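Local coordinates for protein putative mannose-1-phosphate guanylyl transferase (Thermus thermophilus, PDB 2CU2) that probably transfers a guanylyl group from GTP to mannose 1-phosphate, making GDP-mannose and releasing pyrophosphate, at residues 42-47 with 116-121; 281-286 with 298-303; 149-154 with 164-169; 7-12 with 25-30; 206-211 with 227-232. One frame throughout, in Å; residues are numbered along the deposited sequence.

Contact 1 (42-47 with 116-121); sequences LERLAP and EAYREA. With SO4 (sulfate ion), chain C.
Arg-119 reaches from helix 115-128 to the C-terminal part of helix 37-45. From CB the chain leads CG and CD past the carbonyl of Arg-44, each 3.3 Å from Arg-44 O, and CD also meets Pro-47 CB at 3.6 Å. A bend at chi3 (-72°) then turns the guanidinium, so that NH1 comes back to the same carbonyl: the bond from Arg-119 NH1 to Arg-44 O is 2.9 Å, bent little at the hydrogen (164°), with the acceptor in the guanidinium plane. Pro-47 CG lies over one face of that group. At the far edge a sulfate, probably from the crystallisation liquor, takes a bond from Arg-119 NH2 to its O1 (2.7 Å), while NE makes weak ones to O3 and O4. Here two helices of the GT-A-type nucleotidyltransferase domain meet, and Arg-119 ties one to the other through the Arg-44 carbonyl. A leucine in its place would probably leave that carbonyl without this donor and the sulfate without these three bonds. Deeper in, the side chain of Arg-44 crosses Tyr-118 at about a right angle, setting CD over the ring face, 3.5 Å from the centroid. Arg-44 NE is drawn off to a salt bridge with Asp-115.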
# COMPACT_ATOMS: atom_id res chain seq x y z
N LEU A 42 8.23 -27.12 13.05
CA LEU A 42 7.73 -28.24 13.85
C LEU A 42 7.37 -29.44 12.97
O LEU A 42 7.65 -30.59 13.32
CB LEU A 42 6.52 -27.80 14.68
CG LEU A 42 6.75 -26.62 15.65
CD1 LEU A 42 5.43 -26.19 16.27
CD2 LEU A 42 7.75 -27.02 16.72
N GLU A 43 6.75 -29.17 11.83
CA GLU A 43 6.34 -30.22 10.90
C GLU A 43 7.56 -30.95 10.35
O GLU A 43 7.57 -32.16 10.20
CB GLU A 43 5.53 -29.59 9.77
CG GLU A 43 5.27 -30.49 8.60
CD GLU A 43 4.48 -29.79 7.50
OE1 GLU A 43 4.36 -30.37 6.40
OE2 GLU A 43 3.98 -28.66 7.75
N ARG A 44 8.58 -30.16 10.04
CA ARG A 44 9.84 -30.65 9.50
C ARG A 44 10.61 -31.48 10.53
O ARG A 44 11.34 -32.42 10.18
CB ARG A 44 10.65 -29.42 9.08
CG ARG A 44 12.08 -29.64 8.65
CD ARG A 44 12.68 -28.28 8.32
NE ARG A 44 11.87 -27.59 7.33
CZ ARG A 44 11.39 -26.35 7.45
NH1 ARG A 44 11.65 -25.63 8.54
NH2 ARG A 44 10.64 -25.84 6.48
N LEU A 45 10.45 -31.13 11.80
CA LEU A 45 11.15 -31.81 12.89
C LEU A 45 10.47 -33.08 13.41
O LEU A 45 11.15 -34.01 13.82
CB LEU A 45 11.35 -30.84 14.06
CG LEU A 45 12.15 -31.32 15.29
CD1 LEU A 45 13.57 -31.67 14.88
CD2 LEU A 45 12.19 -30.22 16.36
N ALA A 46 9.14 -33.12 13.38
CA ALA A 46 8.37 -34.25 13.89
C ALA A 46 8.92 -35.65 13.56
O ALA A 46 9.12 -36.46 14.46
CB ALA A 46 6.92 -34.15 13.45
N PRO A 47 9.16 -35.94 12.27
CA PRO A 47 9.68 -37.25 11.88
C PRO A 47 11.01 -37.64 12.51
O PRO A 47 11.31 -38.83 12.66
CB PRO A 47 9.78 -37.15 10.35
CG PRO A 47 8.70 -36.17 10.02
CD PRO A 47 8.89 -35.11 11.08
N GLU A 116 13.17 -33.30 4.02
CA GLU A 116 13.89 -34.57 4.11
C GLU A 116 15.39 -34.36 4.19
O GLU A 116 16.05 -34.93 5.05
CB GLU A 116 13.55 -35.47 2.91
CG GLU A 116 12.10 -35.95 2.89
CD GLU A 116 11.18 -35.04 2.09
OE1 GLU A 116 11.52 -33.84 1.90
OE2 GLU A 116 10.10 -35.51 1.65
N ALA A 117 15.92 -33.52 3.31
CA ALA A 117 17.35 -33.25 3.32
C ALA A 117 17.73 -32.57 4.63
O ALA A 117 18.84 -32.73 5.14
CB ALA A 117 17.74 -32.38 2.13
N TYR A 118 16.80 -31.80 5.19
CA TYR A 118 17.03 -31.10 6.44
C TYR A 118 17.17 -32.13 7.56
O TYR A 118 18.10 -32.07 8.37
CB TYR A 118 15.86 -30.16 6.74
CG TYR A 118 16.01 -29.37 8.02
CD1 TYR A 118 16.53 -28.07 8.02
CD2 TYR A 118 15.59 -29.91 9.25
CE1 TYR A 118 16.62 -27.32 9.19
CE2 TYR A 118 15.68 -29.17 10.43
CZ TYR A 118 16.19 -27.88 10.39
OH TYR A 118 16.27 -27.15 11.56
N ARG A 119 16.24 -33.08 7.60
CA ARG A 119 16.29 -34.12 8.63
C ARG A 119 17.54 -34.97 8.48
O ARG A 119 18.19 -35.31 9.46
CB ARG A 119 15.04 -35.01 8.56
CG ARG A 119 13.79 -34.33 9.10
CD ARG A 119 12.66 -35.33 9.27
NE ARG A 119 12.11 -35.77 7.99
CZ ARG A 119 11.20 -35.10 7.29
NH1 ARG A 119 10.73 -33.93 7.74
NH2 ARG A 119 10.76 -35.59 6.14
N GLU A 120 17.90 -35.31 7.24
CA GLU A 120 19.09 -36.13 7.02
C GLU A 120 20.33 -35.42 7.56
O GLU A 120 21.20 -36.06 8.14
CB GLU A 120 19.23 -36.46 5.52
CG GLU A 120 18.26 -37.55 5.08
CD GLU A 120 18.27 -37.82 3.59
OE1 GLU A 120 18.98 -37.10 2.85
OE2 GLU A 120 17.56 -38.75 3.15
N ALA A 121 20.39 -34.11 7.39
CA ALA A 121 21.52 -33.34 7.90
C ALA A 121 21.55 -33.37 9.43
O ALA A 121 22.62 -33.51 10.05
CB ALA A 121 21.45 -31.89 7.41
S SO4 C . 12.17 -38.90 6.33
O1 SO4 C . 10.97 -38.24 5.94
O2 SO4 C . 12.47 -40.18 5.79
O3 SO4 C . 12.17 -39.04 7.87
O4 SO4 C . 13.34 -38.07 6.07

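Contact 2 (281-286 with 298-303); sequences HVALDT and VATLGV
His-281 and Thr-300 cross at about a right angle on one side of a parallel strand pair, the ring presenting its edge to the hydroxyl. With CG anti to the backbone N (chi1 180°), the imidazole swings over toward the neighbouring strand, and His-281 NE2 is hydrogen-bonded to Thr-300 OG1 at 2.9 Å. That hydroxyl has a second hydrogen-bonding partner in Thr-286 OG1, also at 2.9 Å, whose side chain likewise stands crosswise to Thr-300. Thr-300 OG1 sits between its own N and carbonyl carbon (chi1 60°), where both neighbours can reach it. The strands 280-284 and 297-301 run 8° apart in the same direction, as successive coils do in beta-helix-like domains such as this one probably is. Their ladder runs from Val-282 N bonded to Val-298 O, through Thr-300 N to Val-282 O and Leu-284 N to Thr-300 O, and finishes with Gly-302 N on Leu-284 O at 2.8 Å. The other side of the pair is apolar: Val-282 CB meets Ala-299 CB at 3.9 Å, and Leu-284 and Leu-301 are neighbours there, though their exact fit is doubtful. Val-298 to Thr-300 also pair with a strand of the second subunit, and Leu-333 of that subunit, from its helix 327-334, packs on Val-282.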
# COMPACT_ATOMS: atom_id res chain seq x y z
N HIS A 281 -2.48 -9.71 -6.35
CA HIS A 281 -1.54 -8.75 -6.93
C HIS A 281 -1.88 -8.44 -8.37
O HIS A 281 -1.84 -9.32 -9.23
CB HIS A 281 -0.11 -9.28 -6.90
CG HIS A 281 0.89 -8.33 -7.48
ND1 HIS A 281 2.07 -8.75 -8.07
CD2 HIS A 281 0.91 -6.98 -7.55
CE1 HIS A 281 2.76 -7.70 -8.47
NE2 HIS A 281 2.07 -6.61 -8.17
N VAL A 282 -2.23 -7.18 -8.64
CA VAL A 282 -2.54 -6.77 -10.00
C VAL A 282 -1.25 -6.12 -10.49
O VAL A 282 -0.87 -5.05 -10.02
CB VAL A 282 -3.69 -5.74 -10.03
CG1 VAL A 282 -3.85 -5.17 -11.43
CG2 VAL A 282 -4.99 -6.41 -9.59
N ALA A 283 -0.57 -6.79 -11.41
CA ALA A 283 0.71 -6.27 -11.89
C ALA A 283 0.63 -5.78 -13.35
O ALA A 283 0.30 -6.51 -14.27
CB ALA A 283 1.76 -7.38 -11.77
N LEU A 284 0.94 -4.47 -13.52
CA LEU A 284 0.93 -3.88 -14.86
C LEU A 284 2.28 -3.23 -15.19
O LEU A 284 2.67 -2.21 -14.66
CB LEU A 284 -0.17 -2.81 -14.90
CG LEU A 284 -1.58 -3.40 -14.99
CD1 LEU A 284 -2.63 -2.51 -14.34
CD2 LEU A 284 -2.04 -3.62 -16.44
N ASP A 285 3.04 -3.89 -16.09
CA ASP A 285 4.37 -3.38 -16.40
C ASP A 285 5.22 -3.30 -15.14
O ASP A 285 5.89 -2.32 -14.86
CB ASP A 285 4.21 -1.97 -16.99
CG ASP A 285 5.55 -1.49 -17.53
OD1 ASP A 285 6.24 -2.30 -18.16
OD2 ASP A 285 5.92 -0.35 -17.27
N THR A 286 5.13 -4.38 -14.33
CA THR A 286 5.88 -4.42 -13.08
C THR A 286 6.90 -5.56 -13.09
O THR A 286 6.61 -6.68 -13.49
CB THR A 286 4.88 -4.62 -11.94
OG1 THR A 286 4.06 -3.46 -11.83
CG2 THR A 286 5.62 -4.83 -10.62
N VAL A 298 -3.56 -5.57 -4.26
CA VAL A 298 -2.43 -4.67 -4.34
C VAL A 298 -2.03 -4.40 -5.80
O VAL A 298 -1.70 -5.30 -6.56
CB VAL A 298 -1.25 -5.29 -3.60
CG1 VAL A 298 0.02 -4.50 -3.88
CG2 VAL A 298 -1.52 -5.29 -2.10
N ALA A 299 -2.20 -3.19 -6.32
CA ALA A 299 -1.95 -2.97 -7.73
C ALA A 299 -0.69 -2.14 -7.91
O ALA A 299 -0.51 -1.10 -7.27
CB ALA A 299 -3.14 -2.26 -8.38
N THR A 300 0.20 -2.63 -8.76
CA THR A 300 1.44 -1.94 -9.04
C THR A 300 1.42 -1.65 -10.54
O THR A 300 1.03 -2.50 -11.34
CB THR A 300 2.66 -2.79 -8.65
OG1 THR A 300 2.67 -4.02 -9.39
CG2 THR A 300 2.61 -3.11 -7.16
N LEU A 301 1.81 -0.43 -10.89
CA LEU A 301 1.79 0.00 -12.27
C LEU A 301 3.11 0.69 -12.63
O LEU A 301 3.47 1.72 -12.05
CB LEU A 301 0.61 0.97 -12.44
CG LEU A 301 -0.80 0.69 -11.91
CD1 LEU A 301 -1.55 1.99 -11.80
CD2 LEU A 301 -1.54 -0.25 -12.86
N GLY A 302 3.83 0.09 -13.57
CA GLY A 302 5.09 0.65 -14.03
C GLY A 302 6.21 0.86 -13.02
O GLY A 302 6.90 1.88 -13.06
N VAL A 303 6.39 -0.10 -12.11
CA VAL A 303 7.45 0.01 -11.12
C VAL A 303 8.31 -1.26 -11.11
O VAL A 303 7.88 -2.32 -11.55
CB VAL A 303 6.88 0.25 -9.70
CG1 VAL A 303 6.29 1.65 -9.59
CG2 VAL A 303 5.82 -0.78 -9.38

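Contact 3 (149-154 with 164-169)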
# COMPACT_ATOMS: atom_id res chain seq x y z
N GLY A 149 26.76 -15.29 10.05
CA GLY A 149 28.01 -15.68 10.64
C GLY A 149 28.51 -16.76 9.70
O GLY A 149 27.71 -17.41 9.02
N TYR A 150 29.82 -16.96 9.65
CA TYR A 150 30.41 -17.98 8.79
C TYR A 150 31.23 -18.94 9.63
O TYR A 150 31.56 -18.65 10.78
CB TYR A 150 31.32 -17.34 7.73
CG TYR A 150 30.58 -16.53 6.67
CD1 TYR A 150 29.86 -15.38 7.01
CD2 TYR A 150 30.59 -16.93 5.33
CE1 TYR A 150 29.19 -14.64 6.05
CE2 TYR A 150 29.92 -16.19 4.36
CZ TYR A 150 29.22 -15.06 4.73
OH TYR A 150 28.53 -14.35 3.79
N ILE A 151 31.56 -20.10 9.05
CA ILE A 151 32.36 -21.11 9.73
C ILE A 151 33.52 -21.57 8.85
O ILE A 151 33.33 -21.81 7.66
CB ILE A 151 31.52 -22.35 10.08
CG1 ILE A 151 30.30 -21.96 10.91
CG2 ILE A 151 32.39 -23.34 10.85
CD1 ILE A 151 29.35 -23.13 11.18
N ARG A 152 34.70 -21.70 9.44
CA ARG A 152 35.89 -22.16 8.71
C ARG A 152 35.86 -23.68 8.74
O ARG A 152 35.68 -24.27 9.80
CB ARG A 152 37.19 -21.72 9.39
CG ARG A 152 37.38 -20.24 9.61
CD ARG A 152 38.85 -19.97 9.95
NE ARG A 152 39.09 -18.60 10.39
CZ ARG A 152 38.84 -18.16 11.61
NH1 ARG A 152 38.34 -18.97 12.53
NH2 ARG A 152 39.09 -16.89 11.92
N LEU A 153 36.05 -24.30 7.59
CA LEU A 153 36.04 -25.76 7.54
C LEU A 153 37.43 -26.36 7.42
O LEU A 153 38.27 -25.88 6.65
CB LEU A 153 35.20 -26.24 6.36
CG LEU A 153 33.72 -25.89 6.31
CD1 LEU A 153 33.11 -26.57 5.09
CD2 LEU A 153 33.02 -26.34 7.59
N GLY A 154 37.68 -27.41 8.19
CA GLY A 154 38.95 -28.10 8.13
C GLY A 154 38.74 -29.26 7.18
O GLY A 154 37.76 -29.26 6.43
N GLU A 164 36.72 -25.33 12.11
CA GLU A 164 38.03 -24.73 12.31
C GLU A 164 37.95 -23.23 12.60
O GLU A 164 38.91 -22.49 12.45
CB GLU A 164 38.87 -24.98 11.07
CG GLU A 164 39.65 -26.30 11.15
CD GLU A 164 40.86 -26.24 10.25
OE1 GLU A 164 41.23 -25.15 9.83
OE2 GLU A 164 41.44 -27.29 9.97
N GLY A 165 36.76 -22.75 13.02
CA GLY A 165 36.66 -21.35 13.42
C GLY A 165 35.30 -20.73 13.05
O GLY A 165 34.68 -21.09 12.06
N PHE A 166 34.89 -19.81 13.95
CA PHE A 166 33.64 -19.08 13.78
C PHE A 166 33.89 -17.58 13.65
O PHE A 166 34.55 -16.96 14.48
CB PHE A 166 32.76 -19.36 15.00
CG PHE A 166 32.10 -20.70 14.86
CD1 PHE A 166 32.82 -21.85 15.19
CD2 PHE A 166 30.77 -20.79 14.49
CE1 PHE A 166 32.19 -23.09 15.15
CE2 PHE A 166 30.15 -22.04 14.46
CZ PHE A 166 30.86 -23.19 14.79
N VAL A 167 33.38 -17.01 12.55
CA VAL A 167 33.54 -15.58 12.33
C VAL A 167 32.18 -14.88 12.30
O VAL A 167 31.22 -15.34 11.69
CB VAL A 167 34.27 -15.37 11.01
CG1 VAL A 167 35.71 -15.86 11.11
CG2 VAL A 167 33.56 -16.13 9.89
N GLU A 168 32.10 -13.76 13.03
CA GLU A 168 30.86 -12.99 13.02
C GLU A 168 30.67 -12.26 11.69
O GLU A 168 31.55 -12.22 10.83
CB GLU A 168 30.89 -12.00 14.19
CG GLU A 168 29.96 -12.42 15.33
CD GLU A 168 30.51 -11.94 16.65
OE1 GLU A 168 29.97 -12.32 17.68
OE2 GLU A 168 31.48 -11.18 16.64
N LYS A 169 29.46 -11.70 11.52
CA LYS A 169 29.13 -11.05 10.25
C LYS A 169 30.23 -10.09 9.81
O LYS A 169 30.66 -9.20 10.54
CB LYS A 169 27.81 -10.31 10.44
CG LYS A 169 27.35 -10.33 11.90
CD LYS A 169 25.91 -9.83 12.06
CE LYS A 169 25.83 -8.49 12.78
NZ LYS A 169 24.97 -7.58 12.03
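The beta hairpin of strands 150-157 and 160-167 brings these residues together, with the axes of the two short strand segments 4.5 Å apart at closest approach. Tyr-150 and Val-167 form a hydrogen-bonded pair, N to O in both directions at 3.0 Å, and Ile-151 faces Phe-166 as a non-hydrogen-bonded pair. Farther along, Arg-152 N bonds Gly-165 O and Glu-164 N bonds Arg-152 O. On one side of the hairpin Ile-151 and Phe-166 lie side by side: Ile-151 CD1 touches Phe-166 CE2 at 3.5 Å, while Ile-151 CG2 lies over a ring face. On the other, Tyr-150 CB meets Val-167 CG2, and the phenol hydroxyl goes on to Glu-145 O and Trp-185 NE1. Arg-152 runs extended from CG to NE across the neighbouring strand, and Val-167 CG1 lies over one face of its guanidinium, 3.6 Å from Arg-152 NH2. Gly-165 CA comes to the edge of the same group, where a side chain would collide with Arg-152 NH1. A serine in place of Arg-152 would probably leave Val-167 CG1 without the flat group against it and open a gap beside Gly-165 CA. The hairpin is an antiparallel part of the mixed sheet, held between strands 184-192 and 244-249, in this GT-A-like nucleotidyltransferase domain.

Contact 4 (7-12 with 25-30)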
# COMPACT_ATOMS: atom_id res chain seq x y z
N VAL A 7 13.61 -25.89 20.34
CA VAL A 7 13.22 -24.98 19.27
C VAL A 7 13.11 -23.55 19.78
O VAL A 7 12.21 -23.18 20.53
CB VAL A 7 11.87 -25.45 18.72
CG1 VAL A 7 11.41 -24.50 17.61
CG2 VAL A 7 12.00 -26.85 18.16
N MET A 8 14.09 -22.73 19.37
CA MET A 8 14.13 -21.36 19.86
C MET A 8 13.26 -20.42 19.02
O MET A 8 13.51 -20.18 17.85
CB MET A 8 15.59 -20.88 19.84
CG MET A 8 16.51 -21.80 20.65
SD MET A 8 18.18 -21.16 20.77
CE MET A 8 18.62 -21.30 19.03
N ALA A 9 12.18 -19.93 19.66
CA ALA A 9 11.33 -18.96 18.99
C ALA A 9 11.57 -17.55 19.53
O ALA A 9 11.40 -17.27 20.71
CB ALA A 9 9.87 -19.37 19.22
N GLY A 10 12.02 -16.66 18.63
CA GLY A 10 12.31 -15.29 19.06
C GLY A 10 12.45 -14.34 17.87
O GLY A 10 12.16 -14.67 16.73
N GLY A 11 12.86 -13.10 18.19
CA GLY A 11 13.00 -12.09 17.14
C GLY A 11 11.73 -11.25 17.01
O GLY A 11 10.64 -11.76 16.77
N ARG A 12 11.75 -9.94 17.21
CA ARG A 12 10.63 -9.06 16.91
C ARG A 12 10.35 -9.03 15.41
O ARG A 12 9.20 -8.92 14.99
CB ARG A 12 10.93 -7.63 17.38
CG ARG A 12 11.28 -7.49 18.85
CD ARG A 12 11.65 -6.05 19.18
NE ARG A 12 12.10 -5.90 20.56
CZ ARG A 12 11.31 -6.03 21.63
NH1 ARG A 12 10.02 -6.32 21.47
NH2 ARG A 12 11.81 -5.89 22.85
N PRO A 25 5.68 -12.06 17.17
CA PRO A 25 7.08 -12.14 16.78
C PRO A 25 7.25 -12.85 15.44
O PRO A 25 6.33 -13.44 14.88
CB PRO A 25 7.83 -12.88 17.88
CG PRO A 25 6.86 -13.08 19.05
CD PRO A 25 5.45 -12.87 18.34
N LYS A 26 8.49 -12.76 14.91
CA LYS A 26 8.76 -13.24 13.55
C LYS A 26 8.24 -14.67 13.30
O LYS A 26 7.63 -14.97 12.28
CB LYS A 26 10.27 -13.19 13.32
CG LYS A 26 10.70 -14.00 12.09
CD LYS A 26 11.95 -13.43 11.43
CE LYS A 26 12.69 -14.47 10.59
NZ LYS A 26 14.11 -14.11 10.48
N PRO A 27 8.53 -15.57 14.25
CA PRO A 27 8.24 -16.99 14.08
C PRO A 27 6.74 -17.26 13.88
O PRO A 27 6.32 -18.34 13.47
CB PRO A 27 8.73 -17.72 15.33
CG PRO A 27 9.61 -16.76 16.13
CD PRO A 27 9.15 -15.34 15.55
N PHE A 28 5.92 -16.26 14.24
CA PHE A 28 4.48 -16.47 14.17
C PHE A 28 3.79 -15.77 12.99
O PHE A 28 2.61 -15.47 13.01
CB PHE A 28 3.86 -16.06 15.51
CG PHE A 28 4.54 -16.77 16.64
CD1 PHE A 28 4.11 -18.05 17.00
CD2 PHE A 28 5.53 -16.13 17.36
CE1 PHE A 28 4.67 -18.68 18.10
CE2 PHE A 28 6.09 -16.77 18.46
CZ PHE A 28 5.67 -18.04 18.83
N LEU A 29 4.60 -15.46 11.96
CA LEU A 29 4.05 -14.77 10.81
C LEU A 29 3.69 -15.68 9.63
O LEU A 29 4.47 -16.54 9.22
CB LEU A 29 5.10 -13.74 10.40
CG LEU A 29 5.48 -12.81 11.56
CD1 LEU A 29 6.56 -11.80 11.17
CD2 LEU A 29 4.30 -11.99 12.07
N PRO A 30 2.49 -15.51 9.05
CA PRO A 30 2.06 -16.33 7.92
C PRO A 30 2.77 -15.92 6.64
O PRO A 30 2.45 -14.92 6.00
CB PRO A 30 0.55 -16.14 7.76
CG PRO A 30 0.19 -14.80 8.39
CD PRO A 30 1.42 -14.59 9.41
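The Phe-28 ring is the flat group of this contact, and the methyl of Ala-9 approaches it obliquely, Ala-9 CB standing 4.4 Å from Phe-28 CZ. Over one face of the ring lies Pro-27 CB, offset toward the rim. The same methyl meets the proline ring, with Ala-9 CB to Pro-27 CG at 4.1 Å. Pro-27 also lies against the backbone of the glycine turn, its CD 3.3 Å from Gly-10 O; the other proline puts Pro-25 CB 3.2 Å from Gly-11 O. That last carbonyl takes the one hydrogen bond between the segments, from Lys-26 N at 3.0 Å and nearly straight (171°). The positive phi of Gly-11 (93°) would push any CB against the preceding carbonyl, so glycine suits the position. Lys-26 runs out extended, CG anti to the backbone N (chi1 165°), carrying its amine away from the turn to Asp-109, with which it forms a salt bridge, and to the carbonyl of Asp-255. The glycine-rich turn and the lysine fit the nucleotide-binding signature of this family. The turn follows strand 3-8, which lies between strands 54-59 and 102-107, and Leu-38 of helix 37-45 packs on Phe-28.

Contact 5 (206-211 with 227-232); sequences PSHHEA and GLPKIS
Leu-228 and His-208 have the most surface buried here, and they meet with the leucine methyl over the imidazole face. Leu-228 CD1 stands 3.6 Å from the ring centroid, 18° off the normal, a CH-pi contact in which the two side chains cross at about a right angle. The leucine reaches it with CG anti to its backbone N (chi1 -159°); the same CD1 also touches Ala-211 CB, about one turn further along the helix, at 3.9 Å. The ring edge is polar. Ser-207 OG and His-208 ND1 share a hydrogen bond of 2.9 Å, and at the other nitrogen a water lies 2.7 Å from His-208 NE2 and is hydrogen-bonded to Pro-229 O at 3.0 Å, probably as donor, linking helix and loop. Both ring nitrogens thus have a partner in the ring plane, which should fix the rotation of the imidazole. The first turn of helix 206-216 here leans on the loop between helices 221-226 and 233-238, in a helical part of the nucleotidyltransferase domain. Pro-229 comes third: its CG lies 3.3 Å from Ser-207 OG. Leu-89 of helix 83-98 also packs on Leu-228 and Ala-85 on His-208, while Arg-82 donates to the carbonyl of Leu-228.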
# COMPACT_ATOMS: atom_id res chain seq x y z
N PRO A 206 31.19 -18.99 32.47
CA PRO A 206 30.99 -19.21 33.91
C PRO A 206 29.60 -18.83 34.42
O PRO A 206 29.02 -19.50 35.27
CB PRO A 206 32.08 -18.41 34.61
CG PRO A 206 33.26 -18.39 33.65
CD PRO A 206 32.49 -18.36 32.26
N SER A 207 29.10 -17.68 33.94
CA SER A 207 27.78 -17.23 34.38
C SER A 207 26.70 -18.30 34.12
O SER A 207 25.78 -18.51 34.91
CB SER A 207 27.42 -15.95 33.62
OG SER A 207 27.42 -16.21 32.22
N HIS A 208 26.81 -18.95 32.95
CA HIS A 208 25.80 -19.94 32.58
C HIS A 208 26.04 -21.29 33.25
O HIS A 208 25.12 -22.06 33.53
CB HIS A 208 25.81 -20.10 31.05
CG HIS A 208 25.15 -18.91 30.39
ND1 HIS A 208 25.55 -17.62 30.58
CD2 HIS A 208 24.04 -18.89 29.54
CE1 HIS A 208 24.71 -16.86 29.85
NE2 HIS A 208 23.79 -17.60 29.22
N HIS A 209 27.33 -21.62 33.47
CA HIS A 209 27.62 -22.88 34.18
C HIS A 209 27.07 -22.83 35.61
O HIS A 209 26.45 -23.76 36.11
CB HIS A 209 29.14 -23.11 34.18
CG HIS A 209 29.52 -24.12 35.24
ND1 HIS A 209 29.86 -23.78 36.51
CD2 HIS A 209 29.64 -25.51 35.12
CE1 HIS A 209 30.17 -24.93 37.14
NE2 HIS A 209 30.04 -25.99 36.33
N GLU A 210 27.33 -21.68 36.27
CA GLU A 210 26.81 -21.49 37.62
C GLU A 210 25.28 -21.47 37.63
O GLU A 210 24.62 -22.04 38.49
CB GLU A 210 27.36 -20.17 38.17
CG GLU A 210 27.34 -20.11 39.71
CD GLU A 210 27.98 -18.82 40.18
OE1 GLU A 210 27.30 -17.81 40.23
OE2 GLU A 210 29.15 -18.85 40.55
N ALA A 211 24.72 -20.74 36.64
CA ALA A 211 23.27 -20.69 36.55
C ALA A 211 22.67 -22.09 36.36
O ALA A 211 21.67 -22.45 36.95
CB ALA A 211 22.90 -19.79 35.36
N GLY A 227 19.83 -12.26 36.58
CA GLY A 227 21.24 -11.94 36.81
C GLY A 227 22.17 -12.49 35.73
O GLY A 227 23.40 -12.41 35.81
N LEU A 228 21.57 -13.12 34.71
CA LEU A 228 22.33 -13.71 33.61
C LEU A 228 22.65 -12.64 32.55
O LEU A 228 21.83 -11.78 32.24
CB LEU A 228 21.41 -14.79 33.02
CG LEU A 228 22.09 -15.89 32.20
CD1 LEU A 228 23.09 -16.73 32.98
CD2 LEU A 228 21.07 -16.89 31.67
N PRO A 229 23.89 -12.66 32.03
CA PRO A 229 24.28 -11.74 30.96
C PRO A 229 23.66 -12.16 29.61
O PRO A 229 23.56 -13.33 29.28
CB PRO A 229 25.80 -11.84 30.86
CG PRO A 229 26.15 -13.25 31.31
CD PRO A 229 25.01 -13.51 32.39
N LYS A 230 23.24 -11.15 28.82
CA LYS A 230 22.66 -11.43 27.51
C LYS A 230 23.74 -11.70 26.46
O LYS A 230 24.54 -10.84 26.11
CB LYS A 230 21.81 -10.22 27.08
CG LYS A 230 21.17 -10.40 25.70
CD LYS A 230 20.49 -9.13 25.20
CE LYS A 230 19.99 -9.25 23.75
NZ LYS A 230 18.81 -8.41 23.57
N ILE A 231 23.79 -12.96 25.98
CA ILE A 231 24.79 -13.33 24.98
C ILE A 231 24.30 -14.49 24.11
O ILE A 231 23.57 -15.37 24.55
CB ILE A 231 26.09 -13.70 25.70
CG1 ILE A 231 27.22 -13.87 24.69
CG2 ILE A 231 25.91 -15.04 26.44
CD1 ILE A 231 28.58 -14.06 25.36
N SER A 232 24.70 -14.46 22.82
CA SER A 232 24.34 -15.56 21.94
C SER A 232 25.20 -16.79 22.24
O SER A 232 26.26 -16.71 22.84
CB SER A 232 24.56 -15.11 20.49
OG SER A 232 25.92 -15.34 20.12
O HOH W 1 22.65 -15.69 27.74

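How the contacts relate
Contacts 1, 3, 4 and 5 all belong to the nucleotidyltransferase domain; contact 2 lies in the beta-helix-like domain, its centre about 33 Å from the centre of the chain, and borders the second subunit. Contact 4 is the most central, and it touches contact 1 directly: Leu-45 CD2 packs on Val-7 CG2 at 3.8 Å, joining helix 37-45 to strand 3-8, the element just before it. Contacts 3 and 4 reach the same sheet, yet their nearest atoms are about 12 Å apart. Contact 5 comes closer, about 7 Å from contact 4 and 6 Å from contact 3 at nearest atoms. Sulfates, probably from the crystallisation liquor, lie beside Arg-119 in contact 1 and near Arg-12 in contact 4, the latter by the glycine turn that probably belongs to the nucleotide site.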